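Local coordinates for protein deoxyribodipyrimidine photo-lyase (Oryza sativa Japonica Group, PDB 3UMV) that repairs ultraviolet-damaged DNA by using light and bound FAD to split cyclobutane pyrimidine dimers back into two separate pyrimidines, at residues Y183-F188 / V321-L326; V172-A177 / F330-P335; K266-D271 / D314-E319. One frame throughout, in Å; residues are numbered along the deposited sequence.

Contact 1 (Y183-F188 / V321-L326); sequences YSAKTF and VVRREL. With FAD (flavin-adenine dinucleotide), chain I.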
loop_
_atom_site.group_PDB
_atom_site.type_symbol
_atom_site.label_atom_id
_atom_site.label_comp_id
_atom_site.label_asym_id
_atom_site.label_seq_id
_atom_site.Cartn_x
_atom_site.Cartn_y
_atom_site.Cartn_z
ATOM N N TYR A 183 -12.902 -12.282 -10.110
ATOM C CA TYR A 183 -12.578 -11.916 -11.491
ATOM C C TYR A 183 -12.370 -10.404 -11.690
ATOM O O TYR A 183 -11.447 -9.977 -12.394
ATOM C CB TYR A 183 -13.640 -12.437 -12.470
ATOM C CG TYR A 183 -13.277 -12.087 -13.883
ATOM C CD1 TYR A 183 -13.777 -10.938 -14.488
ATOM C CD2 TYR A 183 -12.385 -12.873 -14.599
ATOM C CE1 TYR A 183 -13.411 -10.600 -15.775
ATOM C CE2 TYR A 183 -12.016 -12.543 -15.885
ATOM C CZ TYR A 183 -12.521 -11.407 -16.469
ATOM O OH TYR A 183 -12.146 -11.079 -17.757
ATOM N N SER A 184 -13.216 -9.596 -11.066
ATOM C CA SER A 184 -13.208 -8.158 -11.304
ATOM C C SER A 184 -13.824 -7.340 -10.171
ATOM O O SER A 184 -14.347 -7.889 -9.182
ATOM C CB SER A 184 -13.971 -7.845 -12.582
ATOM O OG SER A 184 -15.353 -8.146 -12.391
ATOM N N ALA A 185 -13.789 -6.020 -10.340
ATOM C CA ALA A 185 -14.408 -5.115 -9.384
ATOM C C ALA A 185 -15.892 -5.399 -9.283
ATOM O O ALA A 185 -16.455 -5.373 -8.199
ATOM C CB ALA A 185 -14.174 -3.670 -9.781
ATOM N N LYS A 186 -16.533 -5.672 -10.412
ATOM C CA LYS A 186 -17.964 -5.954 -10.378
ATOM C C LYS A 186 -18.298 -7.124 -9.457
ATOM O O LYS A 186 -19.170 -7.017 -8.577
ATOM C CB LYS A 186 -18.499 -6.212 -11.782
ATOM C CG LYS A 186 -20.025 -6.287 -11.835
ATOM C CD LYS A 186 -20.551 -7.672 -11.531
ATOM C CE LYS A 186 -22.073 -7.665 -11.475
ATOM N NZ LYS A 186 -22.650 -9.021 -11.695
ATOM N N THR A 187 -17.614 -8.243 -9.647
ATOM C CA THR A 187 -17.926 -9.437 -8.864
ATOM C C THR A 187 -17.498 -9.274 -7.409
ATOM O O THR A 187 -18.152 -9.767 -6.498
ATOM C CB THR A 187 -17.319 -10.721 -9.488
ATOM O OG1 THR A 187 -15.894 -10.694 -9.384
ATOM C CG2 THR A 187 -17.711 -10.836 -10.962
ATOM N N PHE A 188 -16.405 -8.554 -7.198
ATOM C CA PHE A 188 -15.953 -8.259 -5.851
ATOM C C PHE A 188 -16.938 -7.316 -5.140
ATOM O O PHE A 188 -17.307 -7.542 -3.985
ATOM C CB PHE A 188 -14.553 -7.653 -5.888
ATOM C CG PHE A 188 -13.957 -7.461 -4.532
ATOM C CD1 PHE A 188 -13.527 -8.550 -3.798
ATOM C CD2 PHE A 188 -13.832 -6.192 -3.983
ATOM C CE1 PHE A 188 -12.974 -8.385 -2.537
ATOM C CE2 PHE A 188 -13.277 -6.022 -2.730
ATOM C CZ PHE A 188 -12.849 -7.122 -2.006
ATOM N N VAL A 321 -12.278 1.750 -1.761
ATOM C CA VAL A 321 -12.664 0.522 -1.073
ATOM C C VAL A 321 -12.684 -0.670 -2.010
ATOM O O VAL A 321 -11.930 -1.625 -1.835
ATOM C CB VAL A 321 -14.025 0.663 -0.361
ATOM C CG1 VAL A 321 -14.476 -0.682 0.235
ATOM C CG2 VAL A 321 -13.938 1.748 0.713
ATOM N N VAL A 322 -13.532 -0.624 -3.027
ATOM C CA VAL A 322 -13.641 -1.768 -3.911
ATOM C C VAL A 322 -12.350 -2.108 -4.671
ATOM O O VAL A 322 -11.882 -3.240 -4.625
ATOM C CB VAL A 322 -14.828 -1.633 -4.878
ATOM C CG1 VAL A 322 -14.715 -2.655 -5.979
ATOM C CG2 VAL A 322 -16.125 -1.841 -4.106
ATOM N N ARG A 323 -11.784 -1.134 -5.369
ATOM C CA ARG A 323 -10.599 -1.414 -6.167
ATOM C C ARG A 323 -9.405 -1.770 -5.282
ATOM O O ARG A 323 -8.748 -2.795 -5.499
ATOM C CB ARG A 323 -10.277 -0.249 -7.101
ATOM C CG ARG A 323 -11.361 0.024 -8.132
ATOM C CD ARG A 323 -10.745 0.216 -9.514
ATOM N NE ARG A 323 -10.142 -1.020 -10.008
ATOM C CZ ARG A 323 -10.729 -1.835 -10.878
ATOM N NH1 ARG A 323 -10.118 -2.944 -11.278
ATOM N NH2 ARG A 323 -11.929 -1.527 -11.355
ATOM N N ARG A 324 -9.135 -0.942 -4.276
ATOM C CA ARG A 324 -7.968 -1.159 -3.430
ATOM C C ARG A 324 -8.080 -2.527 -2.760
ATOM O O ARG A 324 -7.129 -3.310 -2.764
ATOM C CB ARG A 324 -7.825 -0.070 -2.369
ATOM C CG ARG A 324 -6.642 -0.315 -1.422
ATOM C CD ARG A 324 -6.579 0.753 -0.351
ATOM N NE ARG A 324 -7.894 0.881 0.261
ATOM C CZ ARG A 324 -8.380 0.092 1.211
ATOM N NH1 ARG A 324 -7.643 -0.891 1.741
ATOM N NH2 ARG A 324 -9.618 0.303 1.654
ATOM N N GLU A 325 -9.249 -2.817 -2.203
ATOM C CA GLU A 325 -9.427 -4.092 -1.521
ATOM C C GLU A 325 -9.442 -5.294 -2.461
ATOM O O GLU A 325 -9.077 -6.404 -2.061
ATOM C CB GLU A 325 -10.610 -4.030 -0.536
ATOM C CG GLU A 325 -10.277 -3.064 0.593
ATOM C CD GLU A 325 -11.323 -2.921 1.691
ATOM O OE1 GLU A 325 -12.151 -3.837 1.907
ATOM O OE2 GLU A 325 -11.265 -1.871 2.368
ATOM N N LEU A 326 -9.836 -5.063 -3.713
ATOM C CA LEU A 326 -9.748 -6.088 -4.743
ATOM C C LEU A 326 -8.287 -6.468 -4.989
ATOM O O LEU A 326 -7.992 -7.628 -5.272
ATOM C CB LEU A 326 -10.408 -5.614 -6.043
ATOM C CG LEU A 326 -10.198 -6.546 -7.250
ATOM C CD1 LEU A 326 -10.845 -7.915 -7.064
ATOM C CD2 LEU A 326 -10.717 -5.862 -8.486
HETATM P PA FAD I . -7.249 8.625 -6.009
HETATM O O1A FAD I . -7.863 8.675 -7.375
HETATM O O2A FAD I . -7.537 9.824 -5.150
HETATM O O5B FAD I . -7.729 7.274 -5.298
HETATM C C5B FAD I . -7.922 7.190 -3.903
HETATM C C4B FAD I . -7.476 5.815 -3.397
HETATM O O4B FAD I . -8.179 4.759 -4.035
HETATM C C3B FAD I . -6.017 5.544 -3.709
HETATM O O3B FAD I . -5.166 6.122 -2.747
HETATM C C2B FAD I . -5.979 4.045 -3.648
HETATM O O2B FAD I . -6.007 3.626 -2.297
HETATM C C1B FAD I . -7.307 3.674 -4.258
HETATM N N9A FAD I . -7.169 3.410 -5.700
HETATM C C8A FAD I . -7.352 4.287 -6.735
HETATM N N7A FAD I . -7.132 3.613 -7.889
HETATM C C5A FAD I . -6.795 2.326 -7.595
HETATM C C6A FAD I . -6.469 1.199 -8.360
HETATM N N6A FAD I . -6.531 1.206 -9.691
HETATM N N1A FAD I . -6.177 0.007 -7.734
HETATM C C2A FAD I . -6.217 -0.076 -6.362
HETATM N N3A FAD I . -6.533 1.034 -5.610
HETATM C C4A FAD I . -6.828 2.203 -6.220
HETATM N N1 FAD I . -1.569 2.165 -6.417
HETATM C C2 FAD I . -0.809 2.146 -5.284
HETATM O O2 FAD I . -1.363 2.430 -4.221
HETATM N N3 FAD I . 0.528 1.793 -5.339
HETATM C C4 FAD I . 1.121 1.471 -6.546
HETATM O O4 FAD I . 2.316 1.162 -6.592
HETATM C C4X FAD I . 0.336 1.482 -7.693
HETATM N N5 FAD I . 0.868 1.185 -8.926
HETATM C C5X FAD I . 0.068 1.182 -10.052
HETATM C C6 FAD I . 0.613 0.846 -11.298
HETATM C C7 FAD I . -0.193 0.847 -12.440
HETATM C C7M FAD I . 0.414 0.468 -13.766
HETATM C C8 FAD I . -1.542 1.196 -12.325
HETATM C C8M FAD I . -2.456 1.219 -13.514
HETATM C C9 FAD I . -2.065 1.538 -11.090
HETATM C C9A FAD I . -1.268 1.528 -9.960
HETATM N N10 FAD I . -1.798 1.874 -8.734
HETATM C C10 FAD I . -0.995 1.837 -7.620
HETATM C "C1'" FAD I . -3.260 2.268 -8.571
HETATM C "C2'" FAD I . -3.530 3.799 -8.717
HETATM O "O2'" FAD I . -2.925 4.397 -9.870
HETATM C "C3'" FAD I . -3.112 4.628 -7.488
HETATM O "O3'" FAD I . -3.649 4.042 -6.332
HETATM C "C4'" FAD I . -3.579 6.084 -7.552
HETATM O "O4'" FAD I . -3.048 6.706 -8.707
HETATM C "C5'" FAD I . -3.120 6.786 -6.275
HETATM O "O5'" FAD I . -3.242 8.188 -6.294
HETATM P P FAD I . -4.354 8.889 -5.373
HETATM O O1P FAD I . -4.256 8.397 -3.942
HETATM O O2P FAD I . -4.220 10.385 -5.485
HETATM O O3P FAD I . -5.651 8.360 -6.174
HETATM O O HOH W 1 -12.199 -4.465 -12.270
#

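Contact 2 (V172-A177 / F330-P335); sequences VPVWTA and FCYYQP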
loop_
_atom_site.group_PDB
_atom_site.type_symbol
_atom_site.label_atom_id
_atom_site.label_comp_id
_atom_site.label_asym_id
_atom_site.label_seq_id
_atom_site.Cartn_x
_atom_site.Cartn_y
_atom_site.Cartn_z
ATOM N N VAL A 172 -13.436 -4.413 4.856
ATOM C CA VAL A 172 -13.963 -5.756 5.016
ATOM C C VAL A 172 -12.763 -6.695 5.083
ATOM O O VAL A 172 -11.917 -6.690 4.185
ATOM C CB VAL A 172 -14.881 -6.149 3.831
ATOM C CG1 VAL A 172 -15.476 -7.540 4.048
ATOM C CG2 VAL A 172 -16.015 -5.124 3.643
ATOM N N PRO A 173 -12.662 -7.497 6.149
ATOM C CA PRO A 173 -11.502 -8.389 6.290
ATOM C C PRO A 173 -11.262 -9.214 5.039
ATOM O O PRO A 173 -12.221 -9.726 4.448
ATOM C CB PRO A 173 -11.908 -9.286 7.459
ATOM C CG PRO A 173 -12.827 -8.433 8.271
ATOM C CD PRO A 173 -13.569 -7.562 7.310
ATOM N N VAL A 174 -9.998 -9.323 4.627
ATOM C CA VAL A 174 -9.654 -9.985 3.369
ATOM C C VAL A 174 -10.186 -11.431 3.264
ATOM O O VAL A 174 -10.632 -11.855 2.191
ATOM C CB VAL A 174 -8.128 -9.966 3.130
ATOM C CG1 VAL A 174 -7.395 -10.773 4.231
ATOM C CG2 VAL A 174 -7.812 -10.520 1.745
ATOM N N TRP A 175 -10.148 -12.182 4.362
ATOM C CA TRP A 175 -10.584 -13.584 4.328
ATOM C C TRP A 175 -12.109 -13.710 4.398
ATOM O O TRP A 175 -12.674 -14.774 4.136
ATOM C CB TRP A 175 -9.909 -14.390 5.457
ATOM C CG TRP A 175 -9.743 -13.585 6.689
ATOM C CD1 TRP A 175 -10.735 -13.168 7.539
ATOM C CD2 TRP A 175 -8.520 -13.060 7.214
ATOM N NE1 TRP A 175 -10.200 -12.424 8.564
ATOM C CE2 TRP A 175 -8.844 -12.339 8.386
ATOM C CE3 TRP A 175 -7.184 -13.138 6.815
ATOM C CZ2 TRP A 175 -7.883 -11.694 9.149
ATOM C CZ3 TRP A 175 -6.230 -12.507 7.581
ATOM C CH2 TRP A 175 -6.579 -11.799 8.739
ATOM N N THR A 176 -12.772 -12.605 4.724
ATOM C CA THR A 176 -14.224 -12.568 4.823
ATOM C C THR A 176 -14.863 -11.991 3.559
ATOM O O THR A 176 -15.936 -12.428 3.140
ATOM C CB THR A 176 -14.652 -11.721 6.021
ATOM O OG1 THR A 176 -14.143 -12.315 7.219
ATOM C CG2 THR A 176 -16.165 -11.628 6.108
ATOM N N ALA A 177 -14.197 -11.025 2.925
ATOM C CA ALA A 177 -14.808 -10.337 1.779
ATOM C C ALA A 177 -15.197 -11.332 0.694
ATOM O O ALA A 177 -16.295 -11.283 0.134
ATOM C CB ALA A 177 -13.840 -9.289 1.206
ATOM N N PHE A 330 -6.670 -10.196 -4.576
ATOM C CA PHE A 330 -5.906 -10.898 -5.586
ATOM C C PHE A 330 -4.579 -11.399 -5.049
ATOM O O PHE A 330 -4.236 -12.571 -5.212
ATOM C CB PHE A 330 -5.692 -10.018 -6.810
ATOM C CG PHE A 330 -4.849 -10.666 -7.861
ATOM C CD1 PHE A 330 -5.381 -11.647 -8.696
ATOM C CD2 PHE A 330 -3.530 -10.301 -8.019
ATOM C CE1 PHE A 330 -4.592 -12.248 -9.667
ATOM C CE2 PHE A 330 -2.737 -10.907 -9.006
ATOM C CZ PHE A 330 -3.268 -11.866 -9.817
ATOM N N CYS A 331 -3.817 -10.524 -4.409
ATOM C CA CYS A 331 -2.515 -10.948 -3.911
ATOM C C CYS A 331 -2.629 -12.017 -2.805
ATOM O O CYS A 331 -1.791 -12.905 -2.709
ATOM C CB CYS A 331 -1.682 -9.752 -3.447
ATOM S SG CYS A 331 -1.292 -8.573 -4.754
ATOM N N TYR A 332 -3.680 -11.944 -1.990
ATOM C CA TYR A 332 -3.870 -12.909 -0.914
ATOM C C TYR A 332 -4.148 -14.321 -1.449
ATOM O O TYR A 332 -3.626 -15.295 -0.916
ATOM C CB TYR A 332 -4.998 -12.437 0.015
ATOM C CG TYR A 332 -5.286 -13.393 1.151
ATOM C CD1 TYR A 332 -4.428 -13.477 2.249
ATOM C CD2 TYR A 332 -6.420 -14.198 1.141
ATOM C CE1 TYR A 332 -4.684 -14.337 3.288
ATOM C CE2 TYR A 332 -6.682 -15.062 2.193
ATOM C CZ TYR A 332 -5.805 -15.121 3.259
ATOM O OH TYR A 332 -6.040 -15.974 4.311
ATOM N N TYR A 333 -4.939 -14.425 -2.522
ATOM C CA TYR A 333 -5.367 -15.726 -3.035
ATOM C C TYR A 333 -4.548 -16.238 -4.212
ATOM O O TYR A 333 -4.588 -17.434 -4.511
ATOM C CB TYR A 333 -6.857 -15.735 -3.419
ATOM C CG TYR A 333 -7.803 -15.726 -2.244
ATOM C CD1 TYR A 333 -7.849 -16.796 -1.358
ATOM C CD2 TYR A 333 -8.652 -14.650 -2.015
ATOM C CE1 TYR A 333 -8.717 -16.794 -0.275
ATOM C CE2 TYR A 333 -9.526 -14.642 -0.934
ATOM C CZ TYR A 333 -9.547 -15.720 -0.070
ATOM O OH TYR A 333 -10.401 -15.728 1.004
ATOM N N GLN A 334 -3.830 -15.338 -4.885
ATOM C CA GLN A 334 -2.989 -15.700 -6.029
ATOM C C GLN A 334 -1.514 -15.527 -5.654
ATOM O O GLN A 334 -0.977 -14.409 -5.704
ATOM C CB GLN A 334 -3.369 -14.843 -7.247
ATOM C CG GLN A 334 -2.501 -15.074 -8.518
ATOM C CD GLN A 334 -2.313 -16.552 -8.866
ATOM O OE1 GLN A 334 -1.355 -17.186 -8.419
ATOM N NE2 GLN A 334 -3.220 -17.100 -9.677
ATOM N N PRO A 335 -0.849 -16.629 -5.270
ATOM C CA PRO A 335 0.559 -16.572 -4.848
ATOM C C PRO A 335 1.485 -16.000 -5.913
ATOM O O PRO A 335 2.505 -15.420 -5.562
ATOM C CB PRO A 335 0.914 -18.045 -4.600
ATOM C CG PRO A 335 -0.361 -18.686 -4.269
ATOM C CD PRO A 335 -1.390 -17.993 -5.146
#

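Contact 3 (K266-D271 / D314-E319); sequences KSYETD and DAFLEE. With FAD (flavin-adenine dinucleotide), chain I.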
loop_
_atom_site.group_PDB
_atom_site.type_symbol
_atom_site.label_atom_id
_atom_site.label_comp_id
_atom_site.label_asym_id
_atom_site.label_seq_id
_atom_site.Cartn_x
_atom_site.Cartn_y
_atom_site.Cartn_z
ATOM N N LYS A 266 -15.461 17.614 -4.898
ATOM C CA LYS A 266 -16.545 17.878 -5.838
ATOM C C LYS A 266 -16.255 17.482 -7.274
ATOM O O LYS A 266 -17.090 16.862 -7.927
ATOM C CB LYS A 266 -16.983 19.343 -5.779
ATOM C CG LYS A 266 -18.055 19.587 -4.753
ATOM C CD LYS A 266 -18.753 20.917 -4.982
ATOM C CE LYS A 266 -20.049 20.975 -4.193
ATOM N NZ LYS A 266 -19.856 20.355 -2.859
ATOM N N SER A 267 -15.084 17.846 -7.773
ATOM C CA SER A 267 -14.773 17.582 -9.165
ATOM C C SER A 267 -14.170 16.190 -9.413
ATOM O O SER A 267 -13.756 15.895 -10.531
ATOM C CB SER A 267 -13.857 18.668 -9.712
ATOM N N TYR A 268 -14.148 15.332 -8.391
ATOM C CA TYR A 268 -13.398 14.066 -8.480
ATOM C C TYR A 268 -13.836 13.151 -9.624
ATOM O O TYR A 268 -13.010 12.689 -10.403
ATOM C CB TYR A 268 -13.437 13.291 -7.156
ATOM C CG TYR A 268 -12.628 12.012 -7.196
ATOM C CD1 TYR A 268 -11.238 12.049 -7.184
ATOM C CD2 TYR A 268 -13.251 10.770 -7.266
ATOM C CE1 TYR A 268 -10.488 10.881 -7.231
ATOM C CE2 TYR A 268 -12.509 9.597 -7.308
ATOM C CZ TYR A 268 -11.133 9.665 -7.294
ATOM O OH TYR A 268 -10.403 8.501 -7.337
ATOM N N GLU A 269 -15.127 12.862 -9.726
ATOM C CA GLU A 269 -15.556 11.912 -10.743
ATOM C C GLU A 269 -15.198 12.388 -12.154
ATOM O O GLU A 269 -14.876 11.578 -13.021
ATOM C CB GLU A 269 -17.053 11.621 -10.652
ATOM C CG GLU A 269 -17.469 10.436 -11.512
ATOM C CD GLU A 269 -18.967 10.221 -11.545
ATOM O OE1 GLU A 269 -19.397 9.046 -11.510
ATOM O OE2 GLU A 269 -19.714 11.223 -11.619
ATOM N N THR A 270 -15.246 13.696 -12.379
ATOM C CA THR A 270 -15.049 14.219 -13.731
ATOM C C THR A 270 -13.612 14.667 -14.024
ATOM O O THR A 270 -13.267 14.928 -15.177
ATOM C CB THR A 270 -16.034 15.367 -14.065
ATOM O OG1 THR A 270 -15.945 16.391 -13.065
ATOM C CG2 THR A 270 -17.471 14.849 -14.124
ATOM N N ASP A 271 -12.776 14.741 -12.993
ATOM C CA ASP A 271 -11.404 15.211 -13.175
ATOM C C ASP A 271 -10.313 14.171 -12.906
ATOM O O ASP A 271 -9.178 14.347 -13.346
ATOM C CB ASP A 271 -11.152 16.467 -12.335
ATOM C CG ASP A 271 -11.869 17.699 -12.894
ATOM O OD1 ASP A 271 -12.042 18.684 -12.145
ATOM O OD2 ASP A 271 -12.259 17.682 -14.084
ATOM N N ASP A 314 -19.374 8.739 -4.362
ATOM C CA ASP A 314 -19.570 7.359 -4.802
ATOM C C ASP A 314 -18.369 6.842 -5.611
ATOM O O ASP A 314 -17.913 5.714 -5.414
ATOM C CB ASP A 314 -20.864 7.222 -5.610
ATOM C CG ASP A 314 -22.115 7.304 -4.736
ATOM O OD1 ASP A 314 -23.235 7.108 -5.265
ATOM O OD2 ASP A 314 -21.974 7.547 -3.521
ATOM N N ALA A 315 -17.858 7.675 -6.513
ATOM C CA ALA A 315 -16.735 7.293 -7.355
ATOM C C ALA A 315 -15.453 7.132 -6.537
ATOM O O ALA A 315 -14.686 6.193 -6.744
ATOM C CB ALA A 315 -16.548 8.317 -8.462
ATOM N N PHE A 316 -15.230 8.049 -5.606
ATOM C CA PHE A 316 -14.107 7.963 -4.676
ATOM C C PHE A 316 -14.141 6.659 -3.864
ATOM O O PHE A 316 -13.154 5.930 -3.810
ATOM C CB PHE A 316 -14.113 9.174 -3.746
ATOM C CG PHE A 316 -13.010 9.165 -2.719
ATOM C CD1 PHE A 316 -13.314 9.151 -1.368
ATOM C CD2 PHE A 316 -11.676 9.180 -3.103
ATOM C CE1 PHE A 316 -12.310 9.155 -0.409
ATOM C CE2 PHE A 316 -10.663 9.189 -2.145
ATOM C CZ PHE A 316 -10.991 9.166 -0.795
ATOM N N LEU A 317 -15.281 6.374 -3.244
ATOM C CA LEU A 317 -15.473 5.141 -2.480
ATOM C C LEU A 317 -15.252 3.874 -3.324
ATOM O O LEU A 317 -14.781 2.865 -2.810
ATOM C CB LEU A 317 -16.862 5.138 -1.835
ATOM C CG LEU A 317 -17.019 6.033 -0.599
ATOM C CD1 LEU A 317 -18.503 6.253 -0.251
ATOM C CD2 LEU A 317 -16.245 5.456 0.585
ATOM N N GLU A 318 -15.613 3.916 -4.605
ATOM C CA GLU A 318 -15.367 2.779 -5.498
ATOM C C GLU A 318 -13.858 2.493 -5.632
ATOM O O GLU A 318 -13.413 1.333 -5.574
ATOM C CB GLU A 318 -16.024 3.021 -6.870
ATOM C CG GLU A 318 -15.633 2.035 -7.979
ATOM C CD GLU A 318 -16.164 0.617 -7.758
ATOM O OE1 GLU A 318 -15.621 -0.323 -8.386
ATOM O OE2 GLU A 318 -17.118 0.441 -6.968
ATOM N N GLU A 319 -13.064 3.543 -5.798
ATOM C CA GLU A 319 -11.619 3.356 -5.951
ATOM C C GLU A 319 -10.994 3.046 -4.594
ATOM O O GLU A 319 -10.175 2.125 -4.456
ATOM C CB GLU A 319 -10.970 4.597 -6.585
ATOM C CG GLU A 319 -11.666 5.099 -7.853
ATOM C CD GLU A 319 -11.585 4.119 -9.010
ATOM O OE1 GLU A 319 -10.464 3.667 -9.345
ATOM O OE2 GLU A 319 -12.641 3.798 -9.593
HETATM P PA FAD I . -7.249 8.625 -6.009
HETATM O O1A FAD I . -7.863 8.675 -7.375
HETATM O O2A FAD I . -7.537 9.824 -5.150
HETATM O O5B FAD I . -7.729 7.274 -5.298
HETATM C C5B FAD I . -7.922 7.190 -3.903
HETATM C C4B FAD I . -7.476 5.815 -3.397
HETATM O O4B FAD I . -8.179 4.759 -4.035
HETATM C C3B FAD I . -6.017 5.544 -3.709
HETATM O O3B FAD I . -5.166 6.122 -2.747
HETATM C C2B FAD I . -5.979 4.045 -3.648
HETATM O O2B FAD I . -6.007 3.626 -2.297
HETATM C C1B FAD I . -7.307 3.674 -4.258
HETATM N N9A FAD I . -7.169 3.410 -5.700
HETATM C C8A FAD I . -7.352 4.287 -6.735
HETATM N N7A FAD I . -7.132 3.613 -7.889
HETATM C C5A FAD I . -6.795 2.326 -7.595
HETATM C C6A FAD I . -6.469 1.199 -8.360
HETATM N N6A FAD I . -6.531 1.206 -9.691
HETATM N N1A FAD I . -6.177 0.007 -7.734
HETATM C C2A FAD I . -6.217 -0.076 -6.362
HETATM N N3A FAD I . -6.533 1.034 -5.610
HETATM C C4A FAD I . -6.828 2.203 -6.220
HETATM N N1 FAD I . -1.569 2.165 -6.417
HETATM C C2 FAD I . -0.809 2.146 -5.284
HETATM O O2 FAD I . -1.363 2.430 -4.221
HETATM N N3 FAD I . 0.528 1.793 -5.339
HETATM C C4 FAD I . 1.121 1.471 -6.546
HETATM O O4 FAD I . 2.316 1.162 -6.592
HETATM C C4X FAD I . 0.336 1.482 -7.693
HETATM N N5 FAD I . 0.868 1.185 -8.926
HETATM C C5X FAD I . 0.068 1.182 -10.052
HETATM C C6 FAD I . 0.613 0.846 -11.298
HETATM C C7 FAD I . -0.193 0.847 -12.440
HETATM C C7M FAD I . 0.414 0.468 -13.766
HETATM C C8 FAD I . -1.542 1.196 -12.325
HETATM C C8M FAD I . -2.456 1.219 -13.514
HETATM C C9 FAD I . -2.065 1.538 -11.090
HETATM C C9A FAD I . -1.268 1.528 -9.960
HETATM N N10 FAD I . -1.798 1.874 -8.734
HETATM C C10 FAD I . -0.995 1.837 -7.620
HETATM C "C1'" FAD I . -3.260 2.268 -8.571
HETATM C "C2'" FAD I . -3.530 3.799 -8.717
HETATM O "O2'" FAD I . -2.925 4.397 -9.870
HETATM C "C3'" FAD I . -3.112 4.628 -7.488
HETATM O "O3'" FAD I . -3.649 4.042 -6.332
HETATM C "C4'" FAD I . -3.579 6.084 -7.552
HETATM O "O4'" FAD I . -3.048 6.706 -8.707
HETATM C "C5'" FAD I . -3.120 6.786 -6.275
HETATM O "O5'" FAD I . -3.242 8.188 -6.294
HETATM P P FAD I . -4.354 8.889 -5.373
HETATM O O1P FAD I . -4.256 8.397 -3.942
HETATM O O2P FAD I . -4.220 10.385 -5.485
HETATM O O3P FAD I . -5.651 8.360 -6.174
#

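Contact 1 (Y183-F188 / V321-L326)
The start of helix 185-193 rests against the middle of helix 310-333, the backbones coming nearest at Ala185 and Arg323, whose CA atoms are 6.2 Å apart. Phe188 makes the largest single contribution. With its CG trans to the backbone N (chi1 -174°), the ring reaches over to segment 321-326, where CA of Leu326 sits over the ring face, 4.1 Å from the centroid and 12° off the normal, a CH-pi contact. The two side chains slide past each other in opposite senses, so that Leu326 CD1 ends 3.9 Å from Phe188 CB. The other branch, CD2, turns to the helix start and lies 3.6 Å from Ala185 N. Ala185 CB meets Val322 CG1 at 4.0 Å. A water accepts from Ala185 N and from Arg323 NH1, a bridge that is doubtful because Arg323 has two conformers. On another side of the helix Arg324 NH2 makes a salt bridge to Glu325 OE2 (2.8 Å), whose carboxylate also takes the backbone N of Val171 and Val172. CA of Arg324 lies 3.4 Å from N3A of FAD, making this helix a wall of the adenine pocket in the photolyase FAD site.

Contact 2 (V172-A177 / F330-P335)
Val174 lays its CG2 against the base of the Tyr332 side chain, 3.8 Å from CB of Tyr332, while its CG1 stands over one face of the same ring. The branches are set by chi1 of 63°, which puts CG2 trans to the backbone N and sends CG1 back over its own neighbour, where it sits over one face of the Trp175 indole, toward its rim. CG1 of Val174 thus touches the faces of two aromatic rings. Trp175 in turn meets Tyr332 at the far end: Tyr332 OH comes to the edge of the indole near its plane, 4.0 Å from CE3 of Trp175, and the two side chains cross at a slant. The contact lies where the chain leaving the alpha/beta domain, just past strand 162-166, meets the end of helix 310-333 of the helical FAD-binding domain. Tyr332 also meets the ring of Phe137, which touches Val174 as well. Next along the helix, Tyr333 offers its face to Tyr332, whose CD2 lies 3.5 Å above the centre of the Tyr333 ring. Tyr333 OH reaches to 4.0 Å from CA of Trp175, and is held there by a hydrogen bond with the backbone O of Ser178. The indole is fixed at its other end by a hydrogen bond from Trp175 NE1 to the backbone O of Ser24.

Contact 3 (K266-D271 / D314-E319)
Tyr268, the first residue of helix 268-271, points its ring across segment 314-319 toward the FAD diphosphate. Its CG lies trans to the backbone N (chi1 -178°), and CE2 runs close along the helix backbone, 3.5 Å from CA of Phe316. The Phe316 ring stands edge-on to one face of Tyr268 in a T-shaped pair, centroids 5.7 Å apart and planes at 88°. Beyond the ring, Tyr268 OH donates to O1A of FAD over 2.5 Å; the phosphate oxygen lies in the plane of the phenol, at its edge. Glu319 flanks this hydroxyl with its CG, 3.7 Å from Tyr268 OH, while Glu319 CB lies 3.6 Å from C8A of the FAD adenine. A phenylalanine in place of Tyr268 is likely to leave O1A without this hydrogen bond, loosening the grip on the diphosphate. One residue on, Glu269 lays the extended aliphatic part of its side chain against Ala315, CG to CB of Ala315 3.8 Å, nearer the start of helix 310-333. Phe316 also passes its CE2 within 3.8 Å of C5B of FAD, so that the two helices together line the adenosine-diphosphate end of the photolyase FAD pocket.

In the fold
All three contacts lean on the one long helix 310-333, which is met in the order contact 3, contact 1, contact 2 along its length. Their first segments come in the reverse order, 172-177, 183-188, then 266-271, so the chain closes three loops one within another. Contacts 1 and 2 have centres about 11 Å apart and touch directly through the packing of Phe188 on Ala177. Contact 3 is about 16 Å from contact 1 and 25 Å from contact 2, centre to centre. Contacts 1 and 3 both border FAD, whereas contact 2 packs the chain just past the alpha/beta sheet against the far end of the helix, so a single helix links the cofactor pocket with the domain boundary.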